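Local structure of PrgB (Enterococcus faecalis, 6EVU) at residues A[198-202]-A[256-260]; A[69-73]-A[296-301]; A[124-128]-A[177-181]; A[183-187]-A[276-280]. The protein promotes cell aggregation, biofilm formation and conjugation by binding and compacting DNA, this chain being the adhesin domain of the longer cell-wall protein. All blocks are in the same frame, centred on the assembly; numbering follows the deposited sequence.

Contact 1: A[198-202]-A[256-260]; sequences SSLNS and NSDWD. With TRS (2-amino-2-hydroxymethyl-propane-1,3-diol), chain C.
Ser199 and Asp260 meet through a hydrogen bond from Ser199 OG to Asp260 OD1 of 2.7 Å, received on the syn side of the carboxylate. The tightly packed part is where Trp259 turns the rim of its six-membered ring to the backbone of 199-201. Trp259 CH2 comes to 3.5 Å from Asn201 CA, with Leu200 C and Ser199 CA also near the ring plane, so the indole abuts the loop edge-on instead of lying flat against it. Asp260 CB rests over one indole face, and the ring nitrogen NE1 is bonded to the carbonyl of Ile245, which fixes the rotation of the ring.

The other oxygen of the carboxylate, Asp260 OD2, takes an N-H from Asn256 ND2 at 2.9 Å through its anti lone pair, so both oxygens are held. On the looser side sits a Tris molecule, probably from the crystallisation liquor. Tris O1 bonds Asp260 OD2 at 2.7 Å, and Tris N reaches Asn201 OD1 at 2.8 Å, an oxygen turned there with Asn201 CG between the backbone N and carbonyl carbon (chi1 59°). Glu212 and the backbone N of Trp301 are also hydrogen-bonded to the Tris, which may mark a small polar pocket.

Both segments are loops: 198-202 follows strand 193-197 and lies beside strand 211-215, on which Leu200 and Asn201 pack, while 256-260 belongs to the long connection between strands 239-240 and 272-276.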
loop_
_atom_site.group_PDB
_atom_site.type_symbol
_atom_site.label_atom_id
_atom_site.label_comp_id
_atom_site.label_asym_id
_atom_site.label_seq_id
_atom_site.Cartn_x
_atom_site.Cartn_y
_atom_site.Cartn_z
ATOM N N SER A 198 -4.597 -2.877 4.527
ATOM C CA SER A 198 -4.210 -3.967 5.403
ATOM C C SER A 198 -2.730 -3.924 5.730
ATOM O O SER A 198 -1.961 -3.138 5.160
ATOM C CB SER A 198 -4.552 -5.324 4.778
ATOM O OG SER A 198 -5.967 -5.453 4.737
ATOM N N SER A 199 -2.379 -4.778 6.692
ATOM C CA SER A 199 -0.995 -5.047 7.024
ATOM C C SER A 199 -0.250 -3.745 7.325
ATOM O O SER A 199 0.862 -3.481 6.813
ATOM C CB SER A 199 -0.343 -5.822 5.880
ATOM O OG SER A 199 0.870 -6.420 6.274
ATOM N N LEU A 200 -0.874 -2.837 8.080
ATOM C CA LEU A 200 -0.178 -1.569 8.354
ATOM C C LEU A 200 0.513 -1.730 9.704
ATOM O O LEU A 200 -0.009 -1.345 10.755
ATOM C CB LEU A 200 -1.111 -0.358 8.310
ATOM C CG LEU A 200 -1.831 -0.174 6.968
ATOM C CD1 LEU A 200 -2.898 0.915 7.053
ATOM C CD2 LEU A 200 -0.776 0.163 5.906
ATOM N N ASN A 201 1.681 -2.370 9.671
ATOM C CA ASN A 201 2.413 -2.651 10.895
ATOM C C ASN A 201 3.121 -1.391 11.400
ATOM O O ASN A 201 3.397 -0.447 10.653
ATOM C CB ASN A 201 3.477 -3.728 10.684
ATOM C CG ASN A 201 4.514 -3.328 9.613
ATOM O OD1 ASN A 201 4.175 -3.180 8.443
ATOM N ND2 ASN A 201 5.756 -3.103 10.028
ATOM N N SER A 202 3.474 -1.415 12.680
ATOM C CA SER A 202 4.113 -0.279 13.320
ATOM C C SER A 202 4.992 -0.751 14.464
ATOM O O SER A 202 4.605 -1.634 15.243
ATOM C CB SER A 202 3.093 0.716 13.858
ATOM O OG SER A 202 3.775 1.747 14.540
ATOM N N ASN A 256 4.691 -8.806 15.751
ATOM C CA ASN A 256 4.232 -8.933 14.378
ATOM C C ASN A 256 3.654 -10.306 14.090
ATOM O O ASN A 256 2.642 -10.418 13.392
ATOM C CB ASN A 256 5.381 -8.646 13.413
ATOM C CG ASN A 256 4.890 -8.392 12.003
ATOM O OD1 ASN A 256 4.785 -9.307 11.188
ATOM N ND2 ASN A 256 4.494 -7.169 11.747
ATOM N N SER A 257 4.296 -11.364 14.600
ATOM C CA SER A 257 3.783 -12.712 14.375
ATOM C C SER A 257 2.413 -12.936 15.022
ATOM O O SER A 257 1.730 -13.895 14.655
ATOM C CB SER A 257 4.798 -13.756 14.868
ATOM O OG SER A 257 5.074 -13.636 16.263
ATOM N N ASP A 258 1.966 -12.059 15.929
ATOM C CA ASP A 258 0.663 -12.247 16.566
ATOM C C ASP A 258 -0.517 -11.823 15.704
ATOM O O ASP A 258 -1.656 -12.088 16.105
ATOM C CB ASP A 258 0.552 -11.465 17.882
ATOM C CG ASP A 258 1.446 -11.980 18.958
ATOM O OD1 ASP A 258 1.527 -13.217 19.160
ATOM O OD2 ASP A 258 2.032 -11.122 19.649
ATOM N N TRP A 259 -0.298 -11.142 14.567
ATOM C CA TRP A 259 -1.419 -10.620 13.782
ATOM C C TRP A 259 -1.084 -10.426 12.298
ATOM O O TRP A 259 -1.958 -10.605 11.447
ATOM C CB TRP A 259 -1.886 -9.281 14.388
ATOM C CG TRP A 259 -0.831 -8.239 14.328
ATOM C CD1 TRP A 259 0.170 -8.009 15.224
ATOM C CD2 TRP A 259 -0.639 -7.308 13.263
ATOM N NE1 TRP A 259 0.970 -6.964 14.784
ATOM C CE2 TRP A 259 0.485 -6.524 13.581
ATOM C CE3 TRP A 259 -1.332 -7.053 12.090
ATOM C CZ2 TRP A 259 0.958 -5.510 12.738
ATOM C CZ3 TRP A 259 -0.848 -6.037 11.223
ATOM C CH2 TRP A 259 0.274 -5.281 11.570
ATOM N N ASP A 260 0.168 -10.064 11.981
ATOM C CA ASP A 260 0.525 -9.534 10.648
ATOM C C ASP A 260 0.825 -10.692 9.703
ATOM O O ASP A 260 1.964 -11.025 9.378
ATOM C CB ASP A 260 1.693 -8.570 10.737
ATOM C CG ASP A 260 1.900 -7.785 9.422
ATOM O OD1 ASP A 260 1.092 -7.975 8.466
ATOM O OD2 ASP A 260 2.850 -6.970 9.373
HETATM C C TRS C . 4.293 -5.477 5.577
HETATM C C1 TRS C . 4.395 -6.672 6.569
HETATM C C2 TRS C . 3.679 -5.904 4.239
HETATM C C3 TRS C . 5.696 -4.858 5.345
HETATM N N TRS C . 3.374 -4.531 6.185
HETATM O O1 TRS C . 4.786 -6.053 7.791
HETATM O O2 TRS C . 2.457 -6.568 4.428
HETATM O O3 TRS C . 5.557 -3.956 4.219
#

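Contact 2: A[69-73]-A[296-301]; sequences FTKLR and VSSAQW. With PO4 (phosphate ion), chain B.
This is a helix-on-strand contact, in which the last turn of helix 68-72 and the arginine just beyond it sit on the start of strand 299-302. Ala299 is its apolar centre: Ala299 CB lies 3.7 Å from Leu72 CB and 3.6 Å from Arg73 CG. Phe69 reaches farther along the strand, presenting its ring edge to the backbone, with Phe69 CE1 3.8 Å from Trp301 N.

Arg73 spans the polar end. Its chain bends at chi3 (-53°), which lays the guanidinium between two layers, with Phe69 O and Thr70 CA over one face and Val296 CG1 over the opposite one, that methyl 3.5 Å from Arg73 NH2. At the edge of the group, Arg73 NE donates to phosphate O4 at 2.9 Å, while Val296 N donates almost straight to phosphate O1 (172°). Arg73 NH1 also gives a hydrogen bond to a water, 3.0 Å away, which in turn donates to Ala299 O. The phosphate probably came from the crystallisation liquor.

Along one edge the strand pairs with 157-160, whose Phe158 also meets Phe69 and Leu72. The arrangement is that of a short helix packed on an edge region of an antiparallel sheet, within the glucan-binding protein C family domain.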
loop_
_atom_site.group_PDB
_atom_site.type_symbol
_atom_site.label_atom_id
_atom_site.label_comp_id
_atom_site.label_asym_id
_atom_site.label_seq_id
_atom_site.Cartn_x
_atom_site.Cartn_y
_atom_site.Cartn_z
ATOM N N PHE A 69 13.086 -6.532 0.314
ATOM C CA PHE A 69 13.119 -5.239 0.984
ATOM C C PHE A 69 14.538 -4.706 1.019
ATOM O O PHE A 69 14.754 -3.495 0.899
ATOM C CB PHE A 69 12.519 -5.361 2.395
ATOM C CG PHE A 69 11.108 -5.922 2.401
ATOM C CD1 PHE A 69 10.048 -5.132 2.010
ATOM C CD2 PHE A 69 10.873 -7.240 2.793
ATOM C CE1 PHE A 69 8.780 -5.618 1.970
ATOM C CE2 PHE A 69 9.570 -7.763 2.780
ATOM C CZ PHE A 69 8.521 -6.931 2.365
ATOM N N THR A 70 15.508 -5.591 1.274
ATOM C CA THR A 70 16.897 -5.157 1.309
ATOM C C THR A 70 17.308 -4.653 -0.066
ATOM O O THR A 70 17.962 -3.613 -0.168
ATOM C CB THR A 70 17.782 -6.301 1.797
ATOM O OG1 THR A 70 17.457 -6.589 3.174
ATOM C CG2 THR A 70 19.275 -5.894 1.738
ATOM N N LYS A 71 16.911 -5.360 -1.129
ATOM C CA LYS A 71 17.182 -4.894 -2.485
ATOM C C LYS A 71 16.568 -3.522 -2.759
ATOM O O LYS A 71 17.163 -2.702 -3.489
ATOM C CB LYS A 71 16.680 -5.920 -3.506
ATOM C CG LYS A 71 17.517 -7.206 -3.468
ATOM C CD LYS A 71 16.923 -8.245 -4.439
ATOM C CE LYS A 71 17.741 -9.553 -4.412
ATOM N NZ LYS A 71 17.157 -10.464 -5.472
ATOM N N LEU A 72 15.385 -3.278 -2.229
ATOM C CA LEU A 72 14.716 -2.002 -2.394
ATOM C C LEU A 72 15.412 -0.838 -1.712
ATOM O O LEU A 72 15.383 0.260 -2.207
ATOM C CB LEU A 72 13.269 -2.079 -1.934
ATOM C CG LEU A 72 12.339 -2.788 -2.898
ATOM C CD1 LEU A 72 11.041 -3.148 -2.219
ATOM C CD2 LEU A 72 12.093 -1.935 -4.124
ATOM N N ARG A 73 16.018 -1.085 -0.556
ATOM C CA ARG A 73 16.629 -0.011 0.208
ATOM C C ARG A 73 18.028 0.426 -0.213
ATOM O O ARG A 73 18.976 0.322 0.524
ATOM C CB ARG A 73 16.614 -0.356 1.696
ATOM C CG ARG A 73 15.233 -0.463 2.293
ATOM C CD ARG A 73 15.276 -0.602 3.798
ATOM N NE ARG A 73 16.140 -1.700 4.157
ATOM C CZ ARG A 73 15.730 -2.938 4.363
ATOM N NH1 ARG A 73 14.457 -3.246 4.306
ATOM N NH2 ARG A 73 16.606 -3.862 4.648
ATOM N N VAL A 296 15.435 -0.545 8.600
ATOM C CA VAL A 296 14.398 -1.198 7.785
ATOM C C VAL A 296 13.105 -0.388 7.780
ATOM O O VAL A 296 12.009 -0.944 7.877
ATOM C CB VAL A 296 14.170 -2.679 8.210
ATOM C CG1 VAL A 296 15.438 -3.463 7.971
ATOM C CG2 VAL A 296 13.720 -2.835 9.661
ATOM N N SER A 297 13.228 0.927 7.578
ATOM C CA SER A 297 12.096 1.845 7.687
ATOM C C SER A 297 11.797 2.575 6.380
ATOM O O SER A 297 11.174 3.656 6.403
ATOM C CB SER A 297 12.338 2.852 8.817
ATOM O OG SER A 297 13.415 3.736 8.502
ATOM N N SER A 298 12.246 2.014 5.230
ATOM C CA SER A 298 12.046 2.692 3.963
ATOM C C SER A 298 11.748 1.754 2.784
ATOM O O SER A 298 11.880 2.180 1.626
ATOM C CB SER A 298 13.279 3.598 3.615
ATOM O OG SER A 298 14.521 2.876 3.769
ATOM N N ALA A 299 11.314 0.519 3.022
ATOM C CA ALA A 299 10.768 -0.273 1.930
ATOM C C ALA A 299 9.569 -1.063 2.446
ATOM O O ALA A 299 9.597 -1.584 3.558
ATOM C CB ALA A 299 11.800 -1.267 1.390
ATOM N N GLN A 300 8.533 -1.166 1.596
ATOM C CA GLN A 300 7.307 -1.804 2.066
ATOM C C GLN A 300 6.661 -2.585 0.927
ATOM O O GLN A 300 6.922 -2.367 -0.258
ATOM C CB GLN A 300 6.319 -0.741 2.599
ATOM C CG GLN A 300 5.695 0.070 1.461
ATOM C CD GLN A 300 4.990 1.323 1.978
ATOM O OE1 GLN A 300 5.313 2.442 1.629
ATOM N NE2 GLN A 300 3.980 1.115 2.801
ATOM N N TRP A 301 5.746 -3.485 1.335
ATOM C CA TRP A 301 4.887 -4.179 0.385
ATOM C C TRP A 301 3.497 -3.592 0.538
ATOM O O TRP A 301 2.982 -3.573 1.658
ATOM C CB TRP A 301 4.888 -5.675 0.721
ATOM C CG TRP A 301 3.883 -6.483 -0.079
ATOM C CD1 TRP A 301 3.412 -6.186 -1.308
ATOM C CD2 TRP A 301 3.235 -7.711 0.315
ATOM N NE1 TRP A 301 2.495 -7.118 -1.731
ATOM C CE2 TRP A 301 2.369 -8.068 -0.746
ATOM C CE3 TRP A 301 3.270 -8.510 1.472
ATOM C CZ2 TRP A 301 1.565 -9.233 -0.682
ATOM C CZ3 TRP A 301 2.496 -9.670 1.513
ATOM C CH2 TRP A 301 1.639 -9.989 0.457
HETATM P P PO4 B . 18.764 0.034 6.405
HETATM O O1 PO4 B . 18.062 -0.781 7.476
HETATM O O2 PO4 B . 18.185 1.448 6.445
HETATM O O3 PO4 B . 20.242 0.113 6.747
HETATM O O4 PO4 B . 18.693 -0.530 5.015
HETATM O O HOH W 1 11.955 -1.706 5.046
#

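Contact 3: A[124-128]-A[177-181]; sequences RKITK and FFDAS
Phe178 CG lies anti to its carbonyl carbon (chi1 -62°), whereas Lys128 CG is anti to its backbone N and the lysine chain then bends at chi3 (133°); together these torsions lay the aliphatic end of the lysine over one face of the ring. Lys128 CE stands 4.3 Å from the centroid of the Phe178 ring, displaced toward the rim, as a CH-pi contact. The ammonium NZ lies farther out, so any cation-pi attraction is weak at most.

Beside this pair the backbones meet in a classic beta bulge, with Thr127 and Lys128 both opposite Phe178. Thr127 N donates to Phe178 O at 2.9 Å, and Lys128 N makes a weak second approach to the same oxygen. In return, Phe178 N donates to Lys128 O at 2.8 Å. Two CA-H...O contacts extend the join: Ile126 CA lies 3.3 Å from Phe178 O, and Asp179 CA is as far from Lys125 O.

On the inner side, CG2 and CD1 of Ile126 both rest against Phe177 CB from the same side, the CG2 contact being 3.8 Å; Leu30 of strand 30-31 packs on both residues. Farther along, Asp179 OD1 accepts from Ser181 OG at 2.6 Å and from Lys183 N, which ties down the turn that leads into strand 184-185.

At this end of the strand pair the bulge therefore concentrates two N-H groups, one of them weakly bound, on the single acceptor Phe178 O, while the lysine-ring contact outside is probably chiefly dispersive, with little contribution from charge.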
loop_
_atom_site.group_PDB
_atom_site.type_symbol
_atom_site.label_atom_id
_atom_site.label_comp_id
_atom_site.label_asym_id
_atom_site.label_seq_id
_atom_site.Cartn_x
_atom_site.Cartn_y
_atom_site.Cartn_z
ATOM N N ARG A 124 -20.842 -6.470 -13.546
ATOM C CA ARG A 124 -20.159 -5.971 -14.746
ATOM C C ARG A 124 -18.719 -6.442 -14.703
ATOM O O ARG A 124 -18.038 -6.223 -13.701
ATOM C CB ARG A 124 -20.196 -4.446 -14.827
ATOM C CG ARG A 124 -21.615 -3.944 -14.839
ATOM C CD ARG A 124 -21.676 -2.509 -14.327
ATOM N NE ARG A 124 -20.864 -1.601 -15.130
ATOM C CZ ARG A 124 -20.754 -0.302 -14.870
ATOM N NH1 ARG A 124 -21.416 0.203 -13.836
ATOM N NH2 ARG A 124 -19.983 0.487 -15.621
ATOM N N LYS A 125 -18.278 -7.142 -15.754
ATOM C CA LYS A 125 -16.940 -7.713 -15.769
ATOM C C LYS A 125 -15.888 -6.647 -15.990
ATOM O O LYS A 125 -16.002 -5.837 -16.910
ATOM C CB LYS A 125 -16.862 -8.772 -16.875
ATOM C CG LYS A 125 -15.459 -9.408 -16.979
ATOM C CD LYS A 125 -15.634 -10.854 -17.510
ATOM C CE LYS A 125 -14.409 -11.353 -18.271
ATOM N NZ LYS A 125 -14.382 -12.836 -18.455
ATOM N N ILE A 126 -14.857 -6.657 -15.134
ATOM C CA ILE A 126 -13.697 -5.780 -15.243
ATOM C C ILE A 126 -12.550 -6.630 -15.763
ATOM O O ILE A 126 -12.080 -7.549 -15.078
ATOM C CB ILE A 126 -13.350 -5.139 -13.898
ATOM C CG1 ILE A 126 -14.462 -4.145 -13.553
ATOM C CG2 ILE A 126 -11.895 -4.487 -13.935
ATOM C CD1 ILE A 126 -14.497 -3.734 -12.123
ATOM N N THR A 127 -12.081 -6.314 -16.962
ATOM C CA THR A 127 -11.062 -7.122 -17.612
ATOM C C THR A 127 -9.693 -6.471 -17.634
ATOM O O THR A 127 -8.708 -7.153 -17.949
ATOM C CB THR A 127 -11.470 -7.397 -19.064
ATOM O OG1 THR A 127 -11.669 -6.158 -19.731
ATOM C CG2 THR A 127 -12.775 -8.126 -19.143
ATOM N N LYS A 128 -9.605 -5.176 -17.329
ATOM C CA LYS A 128 -8.348 -4.437 -17.429
ATOM C C LYS A 128 -8.356 -3.397 -16.310
ATOM O O LYS A 128 -9.432 -2.933 -15.902
ATOM C CB LYS A 128 -8.266 -3.755 -18.815
ATOM C CG LYS A 128 -7.222 -2.634 -19.008
ATOM C CD LYS A 128 -7.144 -2.169 -20.466
ATOM C CE LYS A 128 -7.158 -0.638 -20.630
ATOM N NZ LYS A 128 -6.709 -0.223 -22.004
ATOM N N PHE A 177 -10.620 1.041 -13.288
ATOM C CA PHE A 177 -11.063 -0.291 -13.721
ATOM C C PHE A 177 -11.781 -0.137 -15.042
ATOM O O PHE A 177 -12.530 0.821 -15.215
ATOM C CB PHE A 177 -12.028 -0.900 -12.715
ATOM C CG PHE A 177 -11.492 -0.996 -11.342
ATOM C CD1 PHE A 177 -10.458 -1.866 -11.032
ATOM C CD2 PHE A 177 -12.038 -0.213 -10.340
ATOM C CE1 PHE A 177 -9.999 -1.976 -9.738
ATOM C CE2 PHE A 177 -11.538 -0.259 -9.062
ATOM C CZ PHE A 177 -10.534 -1.138 -8.749
ATOM N N PHE A 178 -11.608 -1.118 -15.952
ATOM C CA PHE A 178 -12.248 -1.049 -17.264
ATOM C C PHE A 178 -13.045 -2.301 -17.562
ATOM O O PHE A 178 -12.603 -3.429 -17.277
ATOM C CB PHE A 178 -11.206 -0.824 -18.363
ATOM C CG PHE A 178 -10.445 0.466 -18.221
ATOM C CD1 PHE A 178 -9.263 0.512 -17.501
ATOM C CD2 PHE A 178 -10.916 1.620 -18.811
ATOM C CE1 PHE A 178 -8.549 1.746 -17.371
ATOM C CE2 PHE A 178 -10.261 2.817 -18.683
ATOM C CZ PHE A 178 -9.034 2.874 -17.967
ATOM N N ASP A 179 -14.217 -2.093 -18.152
ATOM C CA ASP A 179 -15.056 -3.197 -18.598
ATOM C C ASP A 179 -14.548 -3.716 -19.948
ATOM O O ASP A 179 -13.568 -3.221 -20.507
ATOM C CB ASP A 179 -16.525 -2.774 -18.605
ATOM C CG ASP A 179 -16.908 -1.836 -19.764
ATOM O OD1 ASP A 179 -16.239 -1.792 -20.811
ATOM O OD2 ASP A 179 -17.953 -1.156 -19.617
ATOM N N ALA A 180 -15.161 -4.805 -20.414
ATOM C CA ALA A 180 -14.688 -5.499 -21.612
ATOM C C ALA A 180 -14.698 -4.601 -22.830
ATOM O O ALA A 180 -13.855 -4.749 -23.722
ATOM C CB ALA A 180 -15.564 -6.729 -21.879
ATOM N N SER A 181 -15.645 -3.674 -22.880
ATOM C CA SER A 181 -15.750 -2.731 -23.984
ATOM C C SER A 181 -14.746 -1.587 -23.881
ATOM O O SER A 181 -14.729 -0.724 -24.762
ATOM C CB SER A 181 -17.157 -2.148 -24.033
ATOM O OG SER A 181 -17.228 -1.084 -23.082
#

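Contact 4: A[183-187]-A[276-280]; sequences KEVLP and ANGRI
Arg279 NH2 donates to Glu184 OE1 at 2.8 Å, and Arg279 NE donates to Glu184 OE2 at 2.9 Å, making a bidentate salt bridge in which the arginine offers its NE side. Both bonds are nearly straight, the one from NE at 173°, and use the syn lone pairs of the carboxylate. The two bonds hold the groups nearly coplanar, their planes 15° apart, and restrict their rotation. Glu184 runs out extended to reach the bridge, while Arg279 bends at chi3 (-64°) to turn its NE edge toward the acid.

The bridge spans two neighbours of one strand: 184-185 and 280-287 both pair antiparallel with strand 169-179 of the larger sheet, and both charged side chains touch Lys176 of that strand. The segment 276-280 is the connection that leads from strand 272-276 into strand 280-287.

Beside the charged pair the contact is van der Waals packing of Leu186 and Pro187 on the loop backbone. Leu186 CD2 lies 3.6 Å from Arg279 N and meets the CB of the same arginine. Pro187 sets its CG into the bend of the loop, 3.4 Å from Ala276 O and 3.5 Å from Gly278 N; Pro187 also touches Phe193 and Tyr121.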
loop_
_atom_site.group_PDB
_atom_site.type_symbol
_atom_site.label_atom_id
_atom_site.label_comp_id
_atom_site.label_asym_id
_atom_site.label_seq_id
_atom_site.Cartn_x
_atom_site.Cartn_y
_atom_site.Cartn_z
ATOM N N LYS A 183 -14.614 0.709 -21.296
ATOM C CA LYS A 183 -15.162 1.842 -20.570
ATOM C C LYS A 183 -14.805 1.750 -19.098
ATOM O O LYS A 183 -14.970 0.702 -18.466
ATOM C CB LYS A 183 -16.672 1.864 -20.731
ATOM C CG LYS A 183 -17.361 2.933 -19.915
ATOM C CD LYS A 183 -16.775 4.335 -20.264
ATOM C CE LYS A 183 -17.608 5.486 -19.643
ATOM N NZ LYS A 183 -17.168 6.824 -20.191
ATOM N N GLU A 184 -14.375 2.867 -18.525
ATOM C CA GLU A 184 -14.076 2.879 -17.102
ATOM C C GLU A 184 -15.328 2.505 -16.299
ATOM O O GLU A 184 -16.447 2.880 -16.646
ATOM C CB GLU A 184 -13.559 4.257 -16.667
ATOM C CG GLU A 184 -13.017 4.158 -15.224
ATOM C CD GLU A 184 -12.396 5.474 -14.692
ATOM O OE1 GLU A 184 -12.433 6.491 -15.406
ATOM O OE2 GLU A 184 -11.958 5.438 -13.517
ATOM N N VAL A 185 -15.121 1.746 -15.223
ATOM C CA VAL A 185 -16.192 1.341 -14.316
ATOM C C VAL A 185 -16.056 2.213 -13.064
ATOM O O VAL A 185 -15.029 2.155 -12.375
ATOM C CB VAL A 185 -16.090 -0.154 -13.975
ATOM C CG1 VAL A 185 -17.144 -0.564 -12.941
ATOM C CG2 VAL A 185 -16.206 -0.996 -15.245
ATOM N N LEU A 186 -17.112 2.981 -12.749
ATOM C CA LEU A 186 -17.248 3.828 -11.574
ATOM C C LEU A 186 -18.485 3.412 -10.760
ATOM O O LEU A 186 -19.418 2.790 -11.309
ATOM C CB LEU A 186 -17.332 5.299 -11.992
ATOM C CG LEU A 186 -15.986 5.697 -12.605
ATOM C CD1 LEU A 186 -16.117 7.004 -13.363
ATOM C CD2 LEU A 186 -14.847 5.731 -11.543
ATOM N N PRO A 187 -18.505 3.671 -9.440
ATOM C CA PRO A 187 -19.596 3.136 -8.623
ATOM C C PRO A 187 -20.922 3.864 -8.817
ATOM O O PRO A 187 -20.973 5.073 -9.086
ATOM C CB PRO A 187 -19.086 3.288 -7.187
ATOM C CG PRO A 187 -17.966 4.246 -7.228
ATOM C CD PRO A 187 -17.360 4.129 -8.610
ATOM N N ALA A 276 -15.012 4.500 -1.653
ATOM C CA ALA A 276 -14.909 5.461 -2.750
ATOM C C ALA A 276 -16.256 5.585 -3.465
ATOM O O ALA A 276 -16.736 4.617 -4.063
ATOM C CB ALA A 276 -13.811 5.076 -3.748
ATOM N N ASN A 277 -16.853 6.786 -3.432
ATOM C CA ASN A 277 -18.000 7.088 -4.290
ATOM C C ASN A 277 -17.546 7.634 -5.642
ATOM O O ASN A 277 -18.163 8.531 -6.199
ATOM C CB ASN A 277 -18.955 8.071 -3.594
ATOM C CG ASN A 277 -19.489 7.540 -2.268
ATOM O OD1 ASN A 277 -20.344 6.646 -2.245
ATOM N ND2 ASN A 277 -19.000 8.095 -1.157
ATOM N N GLY A 278 -16.420 7.153 -6.145
ATOM C CA GLY A 278 -15.804 7.674 -7.355
ATOM C C GLY A 278 -14.553 6.844 -7.605
ATOM O O GLY A 278 -14.390 5.779 -7.013
ATOM N N ARG A 279 -13.676 7.332 -8.494
ATOM C CA ARG A 279 -12.391 6.692 -8.752
ATOM C C ARG A 279 -11.576 6.545 -7.466
ATOM O O ARG A 279 -11.450 7.498 -6.675
ATOM C CB ARG A 279 -11.615 7.539 -9.789
ATOM C CG ARG A 279 -10.348 6.807 -10.350
ATOM C CD ARG A 279 -9.674 7.644 -11.460
ATOM N NE ARG A 279 -10.528 7.813 -12.641
ATOM C CZ ARG A 279 -10.760 8.948 -13.269
ATOM N NH1 ARG A 279 -10.239 10.107 -12.835
ATOM N NH2 ARG A 279 -11.542 8.928 -14.338
ATOM N N ILE A 280 -11.027 5.354 -7.260
ATOM C CA ILE A 280 -10.163 5.076 -6.110
ATOM C C ILE A 280 -8.872 5.869 -6.205
ATOM O O ILE A 280 -8.158 5.806 -7.213
ATOM C CB ILE A 280 -9.834 3.578 -6.044
ATOM C CG1 ILE A 280 -11.114 2.804 -5.685
ATOM C CG2 ILE A 280 -8.701 3.313 -5.034
ATOM C CD1 ILE A 280 -10.872 1.289 -5.666
#

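How the contacts relate
From the N terminus, 69-73 opens the widest loop, which closes only when 296-301 returns in contact 2 and brings helix 68-72 onto the six-stranded sheet. The other three contacts fall within that span. Contact 3 closes first, joining strands 124-137 and 169-179 of the larger sheet. Contact 4 then ties strand 184-185 to the loop between strands 272-276 and 280-287, and its span encloses contact 1, which joins the loop after strand 193-197 to the loop before strand 272-276. Contacts 3 and 4 touch, through adjacent strands 169-179 and 184-185. Contacts 1 and 2 lie across the chain's centre from them, their own centres about 16 Å apart, and do not touch.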